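Local coordinates for protein TCR beta chain (Gallus gallus, PDB 6LIR) that forms the beta half of the chicken alpha-beta T-cell receptor, which probably recognises antigen presented by MHC molecules, at residues 2-12 / 101-112. Residues are numbered along the deposited sequence; the frame is centred on the assembly and turned at random.
Sequences INQPSILVLKE and FGQGTRLTVLGK
Q4 reaches across to the FGXG motif of the J-encoded segment, F101 to G104, in the arrangement of an immunoglobulin V domain whose first strand crosses over to run parallel with the last. Its NE2 donates to T105 OG1 at 2.7 Å, the partner tilted a little from the amide plane, while OE1 accepts a weak bond from G104 N, bent to 129° at the hydrogen. C88 N is a second donor to OE1 and Y86 O a second acceptor for NE2, both on strand 84-91, so both ends of the amide are engaged beside the C20-C88 disulfide. CG sits between the backbone N and carbonyl carbon (chi1 68°), and the extended chain beyond it carries the amide over the glycines. A leucine in place of Q4 would probably leave Y86 O and C88 N without these mates and deprive T105 OG1 of its donor. Nearby, one water donates to I2 O at 2.7 Å and accepts from Q103 N at 3.0 Å.

Past T105, strands 7-11 and 105-110 run at 21° in parallel register, I7 beside R106 through K11 beside L110. Donors alternate between the two strands: R106 N donates to S6 O, L8 N to R106 O, T108 N to L8 O, and L110 N to L10 O at 2.6 Å. L8 and L107 lie side by side on one face, CD2 to CD1 3.8 Å; L10 and V109 share that face, which packs toward strand 16-21. On the other, V9 CG1 meets L110 CG at 4.0 Å. There I7 and V9 touch F206 of the constant domain, and R106 NH2 forms a salt bridge with D149 OD2.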
ATOM      1  N   ILE B   2     -13.226 -11.634   5.898  1.00 53.95           N
ATOM      2  CA  ILE B   2     -12.422 -11.714   7.115  1.00 53.69           C
ATOM      3  C   ILE B   2     -12.109 -10.303   7.608  1.00 52.53           C
ATOM      4  O   ILE B   2     -11.486  -9.499   6.903  1.00 50.81           O
ATOM      5  CB  ILE B   2     -11.160 -12.552   6.864  1.00 54.31           C
ATOM      6  CG1 ILE B   2     -10.288 -12.628   8.116  1.00 51.05           C
ATOM      7  CG2 ILE B   2     -10.377 -12.039   5.655  1.00 56.91           C
ATOM      8  CD1 ILE B   2      -9.341 -13.808   8.103  1.00 51.22           C
ATOM      9  N   ASN B   3     -12.569  -9.986   8.818  1.00 51.50           N
ATOM     10  CA  ASN B   3     -12.537  -8.624   9.339  1.00 54.48           C
ATOM     11  C   ASN B   3     -11.513  -8.479  10.457  1.00 53.93           C
ATOM     12  O   ASN B   3     -11.388  -9.354  11.320  1.00 53.26           O
ATOM     13  CB  ASN B   3     -13.919  -8.210   9.856  1.00 54.53           C
ATOM     14  CG  ASN B   3     -13.904  -6.856  10.542  1.00 56.92           C
ATOM     15  OD1 ASN B   3     -14.025  -6.765  11.762  1.00 59.70           O
ATOM     16  ND2 ASN B   3     -13.752  -5.796   9.757  1.00 58.19           N
ATOM     17  N   GLN B   4     -10.816  -7.343  10.459  1.00 47.91           N
ATOM     18  CA  GLN B   4      -9.895  -6.979  11.527  1.00 47.19           C
ATOM     19  C   GLN B   4      -9.764  -5.462  11.549  1.00 46.14           C
ATOM     20  O   GLN B   4      -9.950  -4.817  10.509  1.00 41.06           O
ATOM     21  CB  GLN B   4      -8.523  -7.649  11.342  1.00 44.88           C
ATOM     22  CG  GLN B   4      -7.719  -7.157  10.163  1.00 41.39           C
ATOM     23  CD  GLN B   4      -6.330  -7.769  10.129  1.00 42.67           C
ATOM     24  OE1 GLN B   4      -6.012  -8.562   9.241  1.00 38.30           O
ATOM     25  NE2 GLN B   4      -5.495  -7.402  11.096  1.00 39.16           N
ATOM     26  N   PRO B   5      -9.483  -4.864  12.708  1.00 48.63           N
ATOM     27  CA  PRO B   5      -9.422  -3.397  12.797  1.00 47.31           C
ATOM     28  C   PRO B   5      -8.418  -2.796  11.820  1.00 48.55           C
ATOM     29  O   PRO B   5      -7.364  -3.371  11.545  1.00 39.56           O
ATOM     30  CB  PRO B   5      -9.002  -3.147  14.250  1.00 49.33           C
ATOM     31  CG  PRO B   5      -9.403  -4.377  14.979  1.00 54.46           C
ATOM     32  CD  PRO B   5      -9.233  -5.505  14.009  1.00 48.84           C
ATOM     33  N   SER B   6      -8.779  -1.632  11.278  1.00 41.38           N
ATOM     34  CA  SER B   6      -7.924  -0.934  10.321  1.00 49.05           C
ATOM     35  C   SER B   6      -6.686  -0.349  10.997  1.00 47.14           C
ATOM     36  O   SER B   6      -5.552  -0.622  10.584  1.00 45.43           O
ATOM     37  CB  SER B   6      -8.722   0.159   9.606  1.00 52.78           C
ATOM     38  OG  SER B   6      -8.552   1.413  10.240  1.00 62.12           O
ATOM     39  N   ILE B   7      -6.881   0.484  12.019  1.00 49.19           N
ATOM     40  CA  ILE B   7      -5.795   1.232  12.644  1.00 47.26           C
ATOM     41  C   ILE B   7      -5.984   1.216  14.153  1.00 50.67           C
ATOM     42  O   ILE B   7      -7.106   1.365  14.653  1.00 46.04           O
ATOM     43  CB  ILE B   7      -5.743   2.693  12.143  1.00 50.63           C
ATOM     44  CG1 ILE B   7      -5.477   2.757  10.639  1.00 48.81           C
ATOM     45  CG2 ILE B   7      -4.688   3.488  12.905  1.00 46.96           C
ATOM     46  CD1 ILE B   7      -5.408   4.169  10.104  1.00 50.45           C
ATOM     47  N   LEU B   8      -4.881   1.041  14.882  1.00 52.27           N
ATOM     48  CA  LEU B   8      -4.887   1.120  16.335  1.00 50.93           C
ATOM     49  C   LEU B   8      -3.621   1.822  16.805  1.00 50.81           C
ATOM     50  O   LEU B   8      -2.528   1.545  16.305  1.00 51.14           O
ATOM     51  CB  LEU B   8      -4.980  -0.273  16.964  1.00 50.20           C
ATOM     52  CG  LEU B   8      -5.230  -0.343  18.472  1.00 56.00           C
ATOM     53  CD1 LEU B   8      -6.618   0.174  18.819  1.00 51.85           C
ATOM     54  CD2 LEU B   8      -5.052  -1.765  18.964  1.00 56.41           C
ATOM     55  N   VAL B   9      -3.774   2.724  17.772  1.00 41.05           N
ATOM     56  CA  VAL B   9      -2.651   3.429  18.377  1.00 45.58           C
ATOM     57  C   VAL B   9      -2.710   3.219  19.882  1.00 49.87           C
ATOM     58  O   VAL B   9      -3.742   3.482  20.509  1.00 50.70           O
ATOM     59  CB  VAL B   9      -2.659   4.932  18.047  1.00 44.11           C
ATOM     60  CG1 VAL B   9      -1.429   5.598  18.641  1.00 47.59           C
ATOM     61  CG2 VAL B   9      -2.719   5.148  16.542  1.00 42.85           C
ATOM     62  N   LEU B  10      -1.605   2.760  20.461  1.00 50.05           N
ATOM     63  CA  LEU B  10      -1.544   2.461  21.881  1.00 57.24           C
ATOM     64  C   LEU B  10      -0.467   3.299  22.555  1.00 59.42           C
ATOM     65  O   LEU B  10       0.466   3.790  21.916  1.00 59.38           O
ATOM     66  CB  LEU B  10      -1.247   0.977  22.129  1.00 61.15           C
ATOM     67  CG  LEU B  10      -2.236  -0.047  21.585  1.00 57.38           C
ATOM     68  CD1 LEU B  10      -1.753  -1.438  21.931  1.00 51.68           C
ATOM     69  CD2 LEU B  10      -3.626   0.210  22.147  1.00 53.96           C
ATOM     70  N   LYS B  11      -0.611   3.442  23.866  1.00 58.81           N
ATOM     71  CA  LYS B  11       0.400   4.046  24.718  1.00 61.48           C
ATOM     72  C   LYS B  11       1.247   2.957  25.364  1.00 61.28           C
ATOM     73  O   LYS B  11       0.862   1.786  25.415  1.00 56.78           O
ATOM     74  CB  LYS B  11      -0.234   4.931  25.798  1.00 65.02           C
ATOM     75  CG  LYS B  11      -0.683   6.312  25.324  1.00 66.25           C
ATOM     76  CD  LYS B  11      -2.161   6.537  25.618  1.00 70.80           C
ATOM     77  CE  LYS B  11      -3.005   5.786  24.621  1.00 69.64           C
ATOM     78  NZ  LYS B  11      -4.491   5.944  24.757  1.00 69.93           N
ATOM     79  N   GLU B  12       2.422   3.357  25.842  1.00 73.65           N
ATOM     80  CA  GLU B  12       3.323   2.420  26.498  1.00 72.94           C
ATOM     81  C   GLU B  12       2.648   1.783  27.708  1.00 72.07           C
ATOM     82  O   GLU B  12       1.885   2.435  28.428  1.00 73.52           O
ATOM     83  CB  GLU B  12       4.601   3.138  26.929  1.00 79.53           C
ATOM     84  CG  GLU B  12       5.851   2.283  26.891  1.00 81.74           C
ATOM     85  CD  GLU B  12       7.038   3.033  26.326  1.00 88.86           C
ATOM     86  OE1 GLU B  12       7.569   2.610  25.277  1.00 89.90           O
ATOM     87  OE2 GLU B  12       7.434   4.055  26.927  1.00 93.29           O
ATOM     88  N   PHE B 101      -6.294 -13.865   3.933  1.00 36.34           N
ATOM     89  CA  PHE B 101      -5.777 -12.857   4.840  1.00 38.12           C
ATOM     90  C   PHE B 101      -6.778 -11.727   4.983  1.00 44.92           C
ATOM     91  O   PHE B 101      -7.561 -11.447   4.070  1.00 35.15           O
ATOM     92  CB  PHE B 101      -4.454 -12.285   4.332  1.00 36.69           C
ATOM     93  CG  PHE B 101      -3.266 -13.153   4.606  1.00 37.34           C
ATOM     94  CD1 PHE B 101      -2.968 -14.220   3.780  1.00 38.40           C
ATOM     95  CD2 PHE B 101      -2.433 -12.888   5.679  1.00 40.43           C
ATOM     96  CE1 PHE B 101      -1.871 -15.020   4.028  1.00 42.10           C
ATOM     97  CE2 PHE B 101      -1.333 -13.683   5.932  1.00 39.77           C
ATOM     98  CZ  PHE B 101      -1.050 -14.750   5.103  1.00 35.62           C
ATOM     99  N   GLY B 102      -6.706 -11.039   6.116  1.00 43.30           N
ATOM    100  CA  GLY B 102      -7.427  -9.802   6.251  1.00 43.35           C
ATOM    101  C   GLY B 102      -6.610  -8.671   5.678  1.00 40.94           C
ATOM    102  O   GLY B 102      -5.469  -8.833   5.246  1.00 40.48           O
ATOM    103  N   GLN B 103      -7.213  -7.491   5.681  1.00 42.42           N
ATOM    104  CA  GLN B 103      -6.550  -6.326   5.119  1.00 46.63           C
ATOM    105  C   GLN B 103      -5.457  -5.785   6.025  1.00 43.49           C
ATOM    106  O   GLN B 103      -4.646  -4.970   5.577  1.00 45.85           O
ATOM    107  CB  GLN B 103      -7.581  -5.265   4.749  1.00 47.50           C
ATOM    108  CG  GLN B 103      -8.238  -5.631   3.426  1.00 58.35           C
ATOM    109  CD  GLN B 103      -9.509  -4.870   3.131  1.00 73.65           C
ATOM    110  OE1 GLN B 103     -10.053  -4.972   2.030  1.00 78.15           O
ATOM    111  NE2 GLN B 103      -9.988  -4.099   4.101  1.00 65.91           N
ATOM    112  N   GLY B 104      -5.421  -6.209   7.286  1.00 44.18           N
ATOM    113  CA  GLY B 104      -4.322  -5.822   8.144  1.00 42.83           C
ATOM    114  C   GLY B 104      -4.608  -4.675   9.085  1.00 44.24           C
ATOM    115  O   GLY B 104      -5.361  -3.750   8.765  1.00 42.52           O
ATOM    116  N   THR B 105      -4.010  -4.743  10.268  1.00 36.97           N
ATOM    117  CA  THR B 105      -4.186  -3.746  11.310  1.00 37.65           C
ATOM    118  C   THR B 105      -2.848  -3.059  11.513  1.00 39.83           C
ATOM    119  O   THR B 105      -1.857  -3.716  11.849  1.00 42.71           O
ATOM    120  CB  THR B 105      -4.637  -4.385  12.627  1.00 39.51           C
ATOM    121  OG1 THR B 105      -5.896  -5.048  12.449  1.00 38.42           O
ATOM    122  CG2 THR B 105      -4.769  -3.322  13.712  1.00 41.47           C
ATOM    123  N   ARG B 106      -2.815  -1.746  11.322  1.00 38.32           N
ATOM    124  CA  ARG B 106      -1.603  -0.993  11.592  1.00 42.70           C
ATOM    125  C   ARG B 106      -1.650  -0.525  13.036  1.00 45.85           C
ATOM    126  O   ARG B 106      -2.517   0.271  13.414  1.00 40.76           O
ATOM    127  CB  ARG B 106      -1.433   0.201  10.660  1.00 51.83           C
ATOM    128  CG  ARG B 106      -0.280   1.091  11.106  1.00 56.29           C
ATOM    129  CD  ARG B 106       1.049   0.625  10.532  1.00 64.08           C
ATOM    130  NE  ARG B 106       2.022   1.712  10.432  1.00 66.35           N
ATOM    131  CZ  ARG B 106       3.084   1.840  11.221  1.00 71.62           C
ATOM    132  NH1 ARG B 106       3.317   0.947  12.180  1.00 63.87           N
ATOM    133  NH2 ARG B 106       3.917   2.860  11.055  1.00 65.61           N
ATOM    134  N   LEU B 107      -0.723  -1.031  13.835  1.00 40.24           N
ATOM    135  CA  LEU B 107      -0.653  -0.741  15.254  1.00 40.89           C
ATOM    136  C   LEU B 107       0.605   0.070  15.513  1.00 44.05           C
ATOM    137  O   LEU B 107       1.692  -0.297  15.053  1.00 45.88           O
ATOM    138  CB  LEU B 107      -0.635  -2.040  16.065  1.00 40.98           C
ATOM    139  CG  LEU B 107      -0.874  -1.990  17.574  1.00 44.18           C
ATOM    140  CD1 LEU B 107      -1.712  -3.180  18.005  1.00 44.33           C
ATOM    141  CD2 LEU B 107       0.445  -1.980  18.319  1.00 46.89           C
ATOM    142  N   THR B 108       0.453   1.171  16.235  1.00 44.73           N
ATOM    143  CA  THR B 108       1.573   2.010  16.631  1.00 49.48           C
ATOM    144  C   THR B 108       1.538   2.158  18.143  1.00 50.41           C
ATOM    145  O   THR B 108       0.496   2.503  18.711  1.00 46.10           O
ATOM    146  CB  THR B 108       1.511   3.388  15.958  1.00 52.41           C
ATOM    147  OG1 THR B 108       1.181   3.236  14.571  1.00 53.83           O
ATOM    148  CG2 THR B 108       2.848   4.104  16.071  1.00 53.85           C
ATOM    149  N   VAL B 109       2.665   1.894  18.793  1.00 52.28           N
ATOM    150  CA  VAL B 109       2.782   2.053  20.235  1.00 55.67           C
ATOM    151  C   VAL B 109       3.541   3.341  20.498  1.00 60.30           C
ATOM    152  O   VAL B 109       4.695   3.492  20.077  1.00 62.45           O
ATOM    153  CB  VAL B 109       3.486   0.854  20.883  1.00 60.41           C
ATOM    154  CG1 VAL B 109       3.735   1.129  22.360  1.00 63.44           C
ATOM    155  CG2 VAL B 109       2.657  -0.403  20.706  1.00 56.96           C
ATOM    156  N   LEU B 110       2.890   4.275  21.176  1.00 78.72           N
ATOM    157  CA  LEU B 110       3.443   5.591  21.442  1.00 84.83           C
ATOM    158  C   LEU B 110       4.023   5.698  22.850  1.00 89.24           C
ATOM    159  O   LEU B 110       3.730   4.906  23.747  1.00 86.66           O
ATOM    160  CB  LEU B 110       2.384   6.671  21.216  1.00 81.67           C
ATOM    161  CG  LEU B 110       2.193   7.037  19.742  1.00 80.70           C
ATOM    162  CD1 LEU B 110       1.659   8.451  19.605  1.00 80.83           C
ATOM    163  CD2 LEU B 110       3.494   6.870  18.954  1.00 78.69           C
ATOM    164  N   GLY B 111       4.868   6.706  23.016  1.00 69.72           N
ATOM    165  CA  GLY B 111       5.319   7.097  24.335  1.00 73.96           C
ATOM    166  C   GLY B 111       4.201   7.746  25.129  1.00 76.92           C
ATOM    167  O   GLY B 111       3.338   8.432  24.583  1.00 75.72           O
ATOM    168  N   LYS B 112       4.213   7.539  26.446  1.00107.58           N
ATOM    169  CA  LYS B 112       3.082   7.929  27.283  1.00104.35           C
ATOM    170  C   LYS B 112       3.032   9.433  27.493  1.00103.56           C
ATOM    171  O   LYS B 112       2.245   9.921  28.311  1.00101.85           O
ATOM    172  CB  LYS B 112       3.203   7.287  28.661  1.00104.79           C
ATOM    173  CG  LYS B 112       4.024   6.011  28.713  1.00100.88           C
ATOM    174  CD  LYS B 112       4.290   5.645  30.169  1.00101.78           C
ATOM    175  CE  LYS B 112       2.986   5.576  30.952  1.00102.83           C
ATOM    176  NZ  LYS B 112       3.105   4.853  32.250  1.00 97.42           N
TER
HETATM  177  O   HOH W   1      -9.969  -7.308   6.970  1.00 50.81           O